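Local coordinates for protein leucine aminopeptidase (Legionella pneumophila, PDB 5GNE) that probably acts as a two-zinc aminopeptidase of the M28 family, removing residues one at a time from the amino terminus of peptides, at residues 231-236 and 250-255; 166-171 and 241-246; 319-322 and 327-330. All blocks are in the same frame, centred on the assembly; numbering follows the deposited sequence. Where two conformers were deposited one is given.

Interaction 1: 231-236 and 250-255; sequences YFIAYA and QDFLQK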
ATOM      1  N   TYR A 231      -0.215   4.085  12.588  1.00 37.42           N
ATOM      2  CA  TYR A 231       0.264   2.788  12.145  1.00 35.29           C
ATOM      3  C   TYR A 231       1.175   2.899  10.941  1.00 37.30           C
ATOM      4  O   TYR A 231       0.940   3.690  10.001  1.00 35.37           O
ATOM      5  CB  TYR A 231      -0.907   1.852  11.796  1.00 35.97           C
ATOM      6  CG  TYR A 231      -1.665   1.326  12.984  1.00 38.43           C
ATOM      7  CD1 TYR A 231      -2.669   2.078  13.585  1.00 38.94           C
ATOM      8  CD2 TYR A 231      -1.392   0.056  13.489  1.00 40.87           C
ATOM      9  CE1 TYR A 231      -3.372   1.583  14.692  1.00 45.52           C
ATOM     10  CE2 TYR A 231      -2.088  -0.444  14.584  1.00 40.41           C
ATOM     11  CZ  TYR A 231      -3.073   0.330  15.180  1.00 42.03           C
ATOM     12  OH  TYR A 231      -3.766  -0.156  16.258  1.00 50.93           O
ATOM     13  N   PHE A 232       2.215   2.091  10.949  1.00 31.14           N
ATOM     14  CA  PHE A 232       3.013   1.961   9.753  1.00 33.59           C
ATOM     15  C   PHE A 232       2.991   0.497   9.369  1.00 33.79           C
ATOM     16  O   PHE A 232       3.277  -0.363  10.195  1.00 40.30           O
ATOM     17  CB  PHE A 232       4.430   2.464   9.965  1.00 32.49           C
ATOM     18  CG  PHE A 232       4.499   3.916  10.357  1.00 43.77           C
ATOM     19  CD1 PHE A 232       4.401   4.289  11.695  1.00 44.25           C
ATOM     20  CD2 PHE A 232       4.672   4.903   9.400  1.00 36.97           C
ATOM     21  CE1 PHE A 232       4.463   5.623  12.063  1.00 39.51           C
ATOM     22  CE2 PHE A 232       4.732   6.229   9.757  1.00 36.06           C
ATOM     23  CZ  PHE A 232       4.632   6.594  11.089  1.00 37.72           C
ATOM     24  N   ILE A 233       2.605   0.222   8.127  1.00 35.06           N
ATOM     25  CA  ILE A 233       2.389  -1.129   7.667  1.00 28.78           C
ATOM     26  C   ILE A 233       3.172  -1.514   6.417  1.00 31.41           C
ATOM     27  O   ILE A 233       3.256  -0.768   5.445  1.00 41.20           O
ATOM     28  CB  ILE A 233       0.883  -1.389   7.408  1.00 26.17           C
ATOM     29  CG1 ILE A 233       0.065  -1.020   8.657  1.00 28.72           C
ATOM     30  CG2 ILE A 233       0.657  -2.837   7.112  1.00 35.65           C
ATOM     31  CD1 ILE A 233      -1.402  -1.194   8.523  1.00 26.07           C
ATOM     32  N   ALA A 234       3.771  -2.692   6.474  1.00 32.84           N
ATOM     33  CA  ALA A 234       4.365  -3.358   5.315  1.00 30.25           C
ATOM     34  C   ALA A 234       3.513  -4.558   4.851  1.00 32.58           C
ATOM     35  O   ALA A 234       3.510  -5.623   5.499  1.00 38.48           O
ATOM     36  CB  ALA A 234       5.780  -3.808   5.650  1.00 33.17           C
ATOM     37  N   TYR A 235       2.761  -4.376   3.771  1.00 35.39           N
ATOM     38  CA  TYR A 235       1.908  -5.434   3.248  1.00 37.78           C
ATOM     39  C   TYR A 235       2.702  -6.520   2.552  1.00 42.64           C
ATOM     40  O   TYR A 235       3.543  -6.248   1.689  1.00 36.42           O
ATOM     41  CB  TYR A 235       0.865  -4.877   2.256  1.00 31.38           C
ATOM     42  CG  TYR A 235       0.050  -3.722   2.794  1.00 32.62           C
ATOM     43  CD1 TYR A 235      -0.836  -3.916   3.836  1.00 32.35           C
ATOM     44  CD2 TYR A 235       0.189  -2.435   2.282  1.00 32.04           C
ATOM     45  CE1 TYR A 235      -1.592  -2.865   4.346  1.00 32.00           C
ATOM     46  CE2 TYR A 235      -0.567  -1.380   2.785  1.00 26.78           C
ATOM     47  CZ  TYR A 235      -1.460  -1.600   3.810  1.00 28.30           C
ATOM     48  OH  TYR A 235      -2.209  -0.560   4.315  1.00 35.06           O
ATOM     49  N   ALA A 236       2.399  -7.763   2.901  1.00 39.94           N
ATOM     50  CA  ALA A 236       2.902  -8.901   2.138  1.00 41.22           C
ATOM     51  C   ALA A 236       2.091  -9.054   0.849  1.00 36.04           C
ATOM     52  O   ALA A 236       0.990  -8.554   0.752  1.00 30.59           O
ATOM     53  CB  ALA A 236       2.807 -10.154   2.964  1.00 35.34           C
ATOM     54  N   GLN A 250      -8.769  -7.168   7.477  1.00 44.40           N
ATOM     55  CA  GLN A 250      -9.564  -8.093   8.264  1.00 53.25           C
ATOM     56  C   GLN A 250      -9.070  -8.111   9.727  1.00 53.59           C
ATOM     57  O   GLN A 250      -9.886  -8.146  10.657  1.00 57.44           O
ATOM     58  CB  GLN A 250      -9.529  -9.495   7.640  1.00 43.79           C
ATOM     59  CG  GLN A 250     -10.200  -9.535   6.269  1.00 55.22           C
ATOM     60  CD  GLN A 250     -11.672  -9.116   6.306  1.00 64.48           C
ATOM     61  OE1 GLN A 250     -12.473  -9.678   7.061  1.00 83.55           O
ATOM     62  NE2 GLN A 250     -12.034  -8.129   5.486  1.00 55.82           N
ATOM     63  N   ASP A 251      -7.756  -8.072   9.928  1.00 43.52           N
ATOM     64  CA  ASP A 251      -7.212  -8.066  11.289  1.00 44.52           C
ATOM     65  C   ASP A 251      -7.612  -6.794  12.051  1.00 49.82           C
ATOM     66  O   ASP A 251      -7.974  -6.860  13.234  1.00 54.08           O
ATOM     67  CB  ASP A 251      -5.692  -8.206  11.254  1.00 46.00           C
ATOM     68  CG  ASP A 251      -5.089  -8.396  12.635  1.00 61.02           C
ATOM     69  OD1 ASP A 251      -5.200  -9.528  13.157  1.00 67.38           O
ATOM     70  OD2 ASP A 251      -4.473  -7.451  13.185  1.00 60.79           O
ATOM     71  N   PHE A 252      -7.624  -5.652  11.362  1.00 49.48           N
ATOM     72  CA  PHE A 252      -8.102  -4.411  11.964  1.00 45.08           C
ATOM     73  C   PHE A 252      -9.607  -4.495  12.295  1.00 53.23           C
ATOM     74  O   PHE A 252     -10.088  -3.923  13.275  1.00 46.69           O
ATOM     75  CB  PHE A 252      -7.875  -3.235  11.010  1.00 37.31           C
ATOM     76  CG  PHE A 252      -6.541  -2.559  11.178  1.00 34.40           C
ATOM     77  CD1 PHE A 252      -5.376  -3.193  10.769  1.00 28.88           C
ATOM     78  CD2 PHE A 252      -6.451  -1.298  11.756  1.00 29.08           C
ATOM     79  CE1 PHE A 252      -4.140  -2.575  10.927  1.00 36.21           C
ATOM     80  CE2 PHE A 252      -5.214  -0.680  11.925  1.00 32.05           C
ATOM     81  CZ  PHE A 252      -4.057  -1.324  11.508  1.00 32.85           C
ATOM     82  N   LEU A 253     -10.356  -5.189  11.443  1.00 48.86           N
ATOM     83  CA  LEU A 253     -11.790  -5.308  11.637  1.00 44.74           C
ATOM     84  C   LEU A 253     -12.092  -6.201  12.832  1.00 53.92           C
ATOM     85  O   LEU A 253     -12.926  -5.866  13.675  1.00 49.64           O
ATOM     86  CB  LEU A 253     -12.460  -5.856  10.375  1.00 48.03           C
ATOM     87  CG  LEU A 253     -12.670  -4.847   9.238  1.00 46.77           C
ATOM     88  CD1 LEU A 253     -13.245  -5.520   7.994  1.00 35.56           C
ATOM     89  CD2 LEU A 253     -13.582  -3.725   9.704  1.00 33.41           C
ATOM     90  N   GLN A 254     -11.405  -7.336  12.900  1.00 51.79           N
ATOM     91  CA  GLN A 254     -11.542  -8.244  14.025  1.00 54.38           C
ATOM     92  C   GLN A 254     -11.148  -7.607  15.354  1.00 64.92           C
ATOM     93  O   GLN A 254     -11.836  -7.774  16.357  1.00 69.35           O
ATOM     94  CB  GLN A 254     -10.713  -9.498  13.773  1.00 47.97           C
ATOM     95  CG  GLN A 254     -11.369 -10.402  12.753  1.00 63.32           C
ATOM     96  CD  GLN A 254     -10.403 -11.344  12.069  1.00 70.26           C
ATOM     97  OE1 GLN A 254      -9.323 -11.633  12.585  1.00 83.95           O
ATOM     98  NE2 GLN A 254     -10.792 -11.830  10.894  1.00 64.51           N
ATOM     99  N   LYS A 255     -10.066  -6.838  15.349  1.00 59.21           N
ATOM    100  CA  LYS A 255      -9.601  -6.214  16.577  1.00 49.01           C
ATOM    101  C   LYS A 255     -10.370  -4.946  16.866  1.00 53.31           C
ATOM    102  O   LYS A 255     -10.137  -4.295  17.887  1.00 52.37           O
ATOM    103  CB  LYS A 255      -8.122  -5.887  16.478  1.00 48.83           C
ATOM    104  CG  LYS A 255      -7.235  -7.062  16.731  1.00 44.91           C
ATOM    105  CD  LYS A 255      -5.804  -6.683  16.454  1.00 52.10           C
ATOM    106  CE  LYS A 255      -4.946  -7.930  16.417  1.00 54.39           C
ATOM    107  NZ  LYS A 255      -3.537  -7.528  16.485  1.00 58.27           N
TER
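F252, on helix 243-254, points its ring into the side chains of Y231 and I233 on strand 230-235, in the α/β fold of an M28 peptidase. The two segments form the first half of a right-handed β-alpha-beta crossover: the chain leaves strand 230-235, returns through helix 243-254 and enters strand 259-264, parallel to the first but separated from it by strand 185-191.

The aromatic part is a T-shaped pair in which the edge of F252 meets the face of Y231, with ring centroids 4.9 Å apart and planes at 63°. F252 CZ sits over the Y231 ring, nearer its rim than its centre, and approaches Y231 CD2 to 3.6 Å; next to it, F252 CE2 is 4.0 Å from Y231 CZ. The phenol ring is placed for this by a first torsion that sets CG anti to the carbonyl carbon (chi1 -73°). W321 makes a second edge-to-face pair with F252, its CH2 coming over a face of the phenylalanine near CG, and these two aromatic neighbours probably restrict the ring's rotation.

The aliphatic part comes from I233, which meets F252 from the opposite direction. With CG1 beside the backbone N and chi2 fully extended (179°), its chain carries the terminal methyl to the phenylalanine. All three residues are buried.

Charge stays on the outer side of the helix, where K255 NZ lies 3.4 Å from D251 OD2, one turn back. In the interior the contact is purely apolar, and its strand-side end is the I233 CD1 methyl, 3.9 Å from F252 CE1 and 4.0 Å from F252 CZ.

Interaction 2: 166-171 and 241-246; sequences NKFIQP and GLIGSG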
ATOM      1  N   ASN A 166      -2.693 -19.097   4.618  1.00 63.59           N
ATOM      2  CA  ASN A 166      -1.833 -20.273   4.533  0.54 64.32           C
ATOM      3  C   ASN A 166      -1.265 -20.385   3.138  1.00 63.49           C
ATOM      4  O   ASN A 166      -0.684 -21.395   2.775  1.00 72.55           O
ATOM      5  CB  ASN A 166      -2.594 -21.551   4.910  0.54 70.72           C
ATOM      6  CG  ASN A 166      -2.653 -21.784   6.416  0.54 69.24           C
ATOM      7  OD1 ASN A 166      -1.704 -21.488   7.146  0.54 69.27           O
ATOM      8  ND2 ASN A 166      -3.770 -22.327   6.884  0.54 68.86           N
ATOM      9  N   LYS A 167      -1.412 -19.319   2.365  1.00 61.72           N
ATOM     10  CA  LYS A 167      -1.004 -19.366   0.972  1.00 63.00           C
ATOM     11  C   LYS A 167       0.402 -18.869   0.730  1.00 59.45           C
ATOM     12  O   LYS A 167       1.034 -19.285  -0.234  1.00 67.53           O
ATOM     13  CB  LYS A 167      -1.993 -18.568   0.113  1.00 66.31           C
ATOM     14  CG  LYS A 167      -3.432 -18.770   0.552  1.00 85.13           C
ATOM     15  CD  LYS A 167      -4.414 -18.019  -0.320  1.00 97.93           C
ATOM     16  CE  LYS A 167      -5.156 -18.966  -1.264  1.00100.76           C
ATOM     17  NZ  LYS A 167      -6.151 -18.269  -2.161  1.00 90.78           N
ATOM     18  N   PHE A 168       0.879 -17.956   1.574  1.00 55.71           N
ATOM     19  CA  PHE A 168       2.188 -17.327   1.351  1.00 51.06           C
ATOM     20  C   PHE A 168       3.030 -17.197   2.614  1.00 48.85           C
ATOM     21  O   PHE A 168       2.572 -16.663   3.620  1.00 51.62           O
ATOM     22  CB  PHE A 168       1.989 -15.960   0.700  1.00 49.68           C
ATOM     23  CG  PHE A 168       1.439 -16.029  -0.700  1.00 47.97           C
ATOM     24  CD1 PHE A 168       2.253 -16.404  -1.763  1.00 52.40           C
ATOM     25  CD2 PHE A 168       0.098 -15.791  -0.949  1.00 45.33           C
ATOM     26  CE1 PHE A 168       1.743 -16.476  -3.070  1.00 48.33           C
ATOM     27  CE2 PHE A 168      -0.419 -15.869  -2.246  1.00 43.43           C
ATOM     28  CZ  PHE A 168       0.400 -16.211  -3.305  1.00 34.27           C
ATOM     29  N   ILE A 169       4.273 -17.664   2.552  1.00 55.83           N
ATOM     30  CA  ILE A 169       5.146 -17.638   3.725  1.00 55.99           C
ATOM     31  C   ILE A 169       5.520 -16.221   4.175  1.00 58.16           C
ATOM     32  O   ILE A 169       5.885 -16.006   5.322  1.00 66.71           O
ATOM     33  CB  ILE A 169       6.439 -18.465   3.491  1.00 55.17           C
ATOM     34  CG1 ILE A 169       7.146 -18.047   2.205  1.00 56.40           C
ATOM     35  CG2 ILE A 169       6.132 -19.948   3.444  1.00 48.85           C
ATOM     36  CD1 ILE A 169       8.538 -18.649   2.061  1.00 47.45           C
ATOM     37  N   GLN A 170       5.438 -15.252   3.281  1.00 55.58           N
ATOM     38  CA  GLN A 170       5.762 -13.879   3.651  1.00 50.11           C
ATOM     39  C   GLN A 170       4.614 -13.238   4.437  1.00 47.51           C
ATOM     40  O   GLN A 170       3.497 -13.142   3.947  1.00 40.75           O
ATOM     41  CB  GLN A 170       6.079 -13.066   2.393  1.00 49.47           C
ATOM     42  CG  GLN A 170       6.367 -11.602   2.632  1.00 41.28           C
ATOM     43  CD  GLN A 170       6.407 -10.830   1.337  1.00 48.09           C
ATOM     44  OE1 GLN A 170       5.404 -10.715   0.644  1.00 57.54           O
ATOM     45  NE2 GLN A 170       7.562 -10.306   0.998  1.00 46.30           N
ATOM     46  N   PRO A 171       4.889 -12.778   5.666  1.00 50.21           N
ATOM     47  CA  PRO A 171       3.825 -12.148   6.451  1.00 46.18           C
ATOM     48  C   PRO A 171       3.788 -10.646   6.225  1.00 48.88           C
ATOM     49  O   PRO A 171       4.784 -10.069   5.758  1.00 39.22           O
ATOM     50  CB  PRO A 171       4.244 -12.439   7.889  1.00 41.49           C
ATOM     51  CG  PRO A 171       5.708 -12.382   7.816  1.00 42.69           C
ATOM     52  CD  PRO A 171       6.126 -12.900   6.449  1.00 43.66           C
ATOM     53  N   GLY A 241      -2.720 -10.380  -6.003  1.00 39.44           N
ATOM     54  CA  GLY A 241      -4.094  -9.940  -5.846  1.00 35.82           C
ATOM     55  C   GLY A 241      -4.402  -9.245  -4.533  1.00 40.69           C
ATOM     56  O   GLY A 241      -5.481  -9.420  -3.956  1.00 34.51           O
ATOM     57  N   LEU A 242      -3.431  -8.489  -4.038  1.00 33.41           N
ATOM     58  CA  LEU A 242      -3.613  -7.652  -2.845  1.00 35.14           C
ATOM     59  C   LEU A 242      -3.942  -8.451  -1.593  1.00 37.55           C
ATOM     60  O   LEU A 242      -4.533  -7.924  -0.652  1.00 42.58           O
ATOM     61  CB  LEU A 242      -4.715  -6.603  -3.071  1.00 34.53           C
ATOM     62  CG  LEU A 242      -4.735  -5.886  -4.426  1.00 35.40           C
ATOM     63  CD1 LEU A 242      -5.821  -4.807  -4.448  1.00 33.15           C
ATOM     64  CD2 LEU A 242      -3.385  -5.330  -4.774  1.00 42.81           C
ATOM     65  N   ILE A 243      -3.537  -9.712  -1.550  1.00 31.29           N
ATOM     66  CA  ILE A 243      -4.002 -10.567  -0.459  1.00 41.95           C
ATOM     67  C   ILE A 243      -3.401 -10.193   0.911  1.00 42.14           C
ATOM     68  O   ILE A 243      -4.086 -10.340   1.927  1.00 44.11           O
ATOM     69  CB  ILE A 243      -3.766 -12.075  -0.768  1.00 41.07           C
ATOM     70  CG1 ILE A 243      -4.515 -12.947   0.258  1.00 48.02           C
ATOM     71  CG2 ILE A 243      -2.293 -12.395  -0.811  1.00 40.24           C
ATOM     72  CD1 ILE A 243      -4.371 -14.460   0.071  1.00 30.24           C
ATOM     73  N   GLY A 244      -2.165  -9.679   0.953  1.00 38.22           N
ATOM     74  CA  GLY A 244      -1.587  -9.282   2.234  1.00 28.30           C
ATOM     75  C   GLY A 244      -2.412  -8.239   2.983  1.00 36.90           C
ATOM     76  O   GLY A 244      -2.835  -8.485   4.144  1.00 37.03           O
ATOM     77  N   SER A 245      -2.689  -7.103   2.336  1.00 32.33           N
ATOM     78  CA  SER A 245      -3.513  -6.058   2.941  1.00 30.44           C
ATOM     79  C   SER A 245      -4.950  -6.537   3.199  1.00 37.24           C
ATOM     80  O   SER A 245      -5.625  -6.018   4.084  1.00 41.14           O
ATOM     81  CB  SER A 245      -3.561  -4.799   2.065  1.00 32.13           C
ATOM     82  OG  SER A 245      -3.847  -5.110   0.720  1.00 32.86           O
ATOM     83  N   GLY A 246      -5.426  -7.479   2.392  1.00 33.84           N
ATOM     84  CA  GLY A 246      -6.679  -8.161   2.669  1.00 38.22           C
ATOM     85  C   GLY A 246      -6.703  -8.652   4.106  1.00 38.57           C
ATOM     86  O   GLY A 246      -7.526  -8.238   4.927  1.00 33.39           O
TER
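I243, the first residue of helix 243-254, meets two side chains of the 166-171 segment, one with each of its branches. Its CD1 lies 3.6 Å from K167 CD, the lysine's methylene chain running across the isoleucine at about a right angle. Its CG2 approaches the F168 ring obliquely and more loosely, 4.2 Å from both F168 CD2 and F168 CE2. The branches part in this way because CG1 stands anti to the backbone N (chi1 -169°), which leaves CG2 between the N and the carbonyl carbon.

K167 is kinked at chi3 (105°), so that its aliphatic part is spent on the isoleucine while NZ forms salt bridges with D8 and E62. On the other side, L242 occupies the N-cap position, and its O accepts the first helical bond, 3.2 Å from G246 N. Two residues beyond F168, where strand 170-177 begins, Q170 is hydrogen-bonded through NE2 to G134 O and R127 O and through OE1 to A237 N.

The helix starts just after the zinc ligand E239, whose side chain is about 8 Å from that of F168. N60 touches both K167 and I243, and T164 also packs on I243. The start of helix 243-254 is therefore wedged between the connection of the antiparallel strands 157-164 and 170-177, at the edge of the large mixed sheet, and strand 59-60 of the separate N-terminal antiparallel sheet.

Interaction 3: 319-322 and 327-330; sequences VNWT and KTTY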
ATOM      1  N   VAL A 319      -7.387  -0.337  -1.988  1.00 33.54           N
ATOM      2  CA  VAL A 319      -8.633  -0.997  -2.390  1.00 34.22           C
ATOM      3  C   VAL A 319      -9.225  -1.866  -1.282  1.00 36.08           C
ATOM      4  O   VAL A 319     -10.440  -1.876  -1.082  1.00 38.99           O
ATOM      5  CB  VAL A 319      -8.401  -1.819  -3.685  1.00 44.91           C
ATOM      6  CG1 VAL A 319      -9.499  -2.832  -3.933  1.00 29.30           C
ATOM      7  CG2 VAL A 319      -8.286  -0.858  -4.873  1.00 29.62           C
ATOM      8  N   ASN A 320      -8.396  -2.611  -0.572  1.00 31.05           N
ATOM      9  CA  ASN A 320      -8.913  -3.404   0.543  1.00 42.42           C
ATOM     10  C   ASN A 320      -9.479  -2.537   1.678  1.00 52.35           C
ATOM     11  O   ASN A 320     -10.499  -2.878   2.297  1.00 50.87           O
ATOM     12  CB  ASN A 320      -7.849  -4.352   1.045  1.00 26.57           C
ATOM     13  CG  ASN A 320      -7.661  -5.539   0.113  1.00 33.88           C
ATOM     14  OD1 ASN A 320      -8.635  -6.139  -0.334  1.00 33.26           O
ATOM     15  ND2 ASN A 320      -6.409  -5.858  -0.220  1.00 34.71           N
ATOM     16  N   TRP A 321      -8.850  -1.399   1.936  1.00 39.27           N
ATOM     17  CA  TRP A 321      -9.418  -0.493   2.918  1.00 33.43           C
ATOM     18  C   TRP A 321     -10.770   0.100   2.454  1.00 43.36           C
ATOM     19  O   TRP A 321     -11.742   0.084   3.216  1.00 40.32           O
ATOM     20  CB  TRP A 321      -8.417   0.635   3.254  1.00 30.52           C
ATOM     21  CG  TRP A 321      -7.206   0.153   3.999  1.00 36.83           C
ATOM     22  CD1 TRP A 321      -6.001  -0.168   3.457  1.00 30.96           C
ATOM     23  CD2 TRP A 321      -7.089  -0.116   5.427  1.00 34.70           C
ATOM     24  NE1 TRP A 321      -5.125  -0.600   4.452  1.00 31.06           N
ATOM     25  CE2 TRP A 321      -5.763  -0.570   5.662  1.00 26.72           C
ATOM     26  CE3 TRP A 321      -7.963   0.008   6.516  1.00 31.02           C
ATOM     27  CZ2 TRP A 321      -5.293  -0.912   6.936  1.00 25.81           C
ATOM     28  CZ3 TRP A 321      -7.490  -0.339   7.809  1.00 33.56           C
ATOM     29  CH2 TRP A 321      -6.172  -0.794   7.998  1.00 36.92           C
ATOM     30  N   THR A 322     -10.841   0.658   1.243  1.00 38.10           N
ATOM     31  CA  THR A 322     -12.080   1.290   0.854  1.00 42.24           C
ATOM     32  C   THR A 322     -13.194   0.240   0.729  1.00 46.95           C
ATOM     33  O   THR A 322     -14.335   0.534   1.033  1.00 40.44           O
ATOM     34  CB  THR A 322     -11.965   2.134  -0.428  1.00 55.10           C
ATOM     35  OG1 THR A 322     -12.341   1.379  -1.581  1.00 70.22           O
ATOM     36  CG2 THR A 322     -10.585   2.643  -0.587  1.00 35.83           C
ATOM     37  N   LYS A 327     -11.627   5.244   4.987  1.00 48.25           N
ATOM     38  CA  LYS A 327     -11.228   6.369   4.138  1.00 40.89           C
ATOM     39  C   LYS A 327      -9.767   6.293   3.737  1.00 41.39           C
ATOM     40  O   LYS A 327      -8.881   6.072   4.540  1.00 54.90           O
ATOM     41  CB  LYS A 327     -11.517   7.692   4.829  1.00 41.50           C
ATOM     42  CG  LYS A 327     -13.016   7.968   4.953  1.00 48.37           C
ATOM     43  CD  LYS A 327     -13.270   9.239   5.733  1.00 53.09           C
ATOM     44  CE  LYS A 327     -14.728   9.611   5.757  1.00 52.54           C
ATOM     45  NZ  LYS A 327     -14.864  11.013   6.218  1.00 60.06           N
ATOM     46  N   THR A 328      -9.527   6.562   2.476  1.00 40.62           N
ATOM     47  CA  THR A 328      -8.309   6.190   1.814  1.00 34.99           C
ATOM     48  C   THR A 328      -7.799   7.295   0.917  1.00 39.44           C
ATOM     49  O   THR A 328      -8.573   7.956   0.253  1.00 53.57           O
ATOM     50  CB  THR A 328      -8.589   4.902   1.019  1.00 44.09           C
ATOM     51  OG1 THR A 328      -8.225   3.760   1.812  1.00 45.46           O
ATOM     52  CG2 THR A 328      -7.880   4.855  -0.278  1.00 49.41           C
ATOM     53  N   THR A 329      -6.493   7.519   0.922  1.00 40.60           N
ATOM     54  CA  THR A 329      -5.876   8.396  -0.072  1.00 35.11           C
ATOM     55  C   THR A 329      -4.585   7.770  -0.613  1.00 37.61           C
ATOM     56  O   THR A 329      -3.889   7.046   0.106  1.00 38.69           O
ATOM     57  CB  THR A 329      -5.581   9.793   0.505  1.00 37.81           C
ATOM     58  OG1 THR A 329      -5.038  10.618  -0.530  1.00 43.94           O
ATOM     59  CG2 THR A 329      -4.567   9.723   1.625  1.00 32.68           C
ATOM     60  N   TYR A 330      -4.270   8.038  -1.873  1.00 35.15           N
ATOM     61  CA  TYR A 330      -3.146   7.382  -2.548  1.00 39.88           C
ATOM     62  C   TYR A 330      -2.347   8.348  -3.439  1.00 45.16           C
ATOM     63  O   TYR A 330      -2.689   8.556  -4.599  1.00 50.90           O
ATOM     64  CB  TYR A 330      -3.676   6.169  -3.350  1.00 37.81           C
ATOM     65  CG  TYR A 330      -2.673   5.352  -4.166  1.00 35.48           C
ATOM     66  CD1 TYR A 330      -1.290   5.474  -4.003  1.00 39.90           C
ATOM     67  CD2 TYR A 330      -3.129   4.443  -5.104  1.00 41.86           C
ATOM     68  CE1 TYR A 330      -0.407   4.726  -4.780  1.00 34.07           C
ATOM     69  CE2 TYR A 330      -2.260   3.691  -5.874  1.00 31.93           C
ATOM     70  CZ  TYR A 330      -0.909   3.841  -5.712  1.00 36.29           C
ATOM     71  OH  TYR A 330      -0.074   3.066  -6.481  1.00 42.47           O
TER
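T322 and W321, near the end of helix 318-323, pack against T328 at the start of strand 328-332, a buried van der Waals contact between a short helix and the strand it leads into. The connection is brief, and the backbones are already close at its mouth, with T322 CA 6.1 Å from K327 CA.

The threonine pair carries most of it. The T322 methyl reaches over the branch point of T328, with T322 CG2 3.4 Å from T328 CB and 3.5 Å from T328 CG2, while the two side chains cross at about a right angle. T322 presents this methyl because CG2 lies anti to the carbonyl carbon. W321 meets T328 chiefly through the root of its side chain: its CB is 3.4 Å from T328 OG1, and the indole then leads away from the strand.

The strand belongs to the eight-stranded mixed sheet of the M28 fold, and the helix packs beside it; in the sheet, strand 328-332 runs between 259-264, parallel to it, and 279-282, antiparallel. V262 of the former touches both W321 and T328, so helix and strand share a neighbour in the sheet.

The indole is held well beyond the threonines. Its NE1 is hydrogen-bonded to Y235 OH, and F326 forms an edge-to-face pair with the ring. With chi1 at -68°, W321 CG stays beside its own backbone N, pointing the ring toward strand 230-235. Farther along the strand, Y330 OH bonds to the carbonyl O of D266, a residue whose side chain binds zinc.

Interactions 1 and 3 are buried in the interior of the α/β domain, whereas interaction 2 lies partly open at its edge, and the chemistry follows: rings and methyls in interaction 1, methyls and one threonine oxygen in interaction 3, but in interaction 2 a lysine stem whose charged end is paired with carboxylates of the N-terminal part of the chain. Helix 243-254 serves both of the first two, offering its start to the loop leading into strand 170-177 and its last turn to the neighbouring strand 230-235. W321 belongs to the surroundings of both interaction 1 and interaction 3. N320 joins interaction 3 to interaction 2, its ND2 lying 2.8 Å from S245 OG.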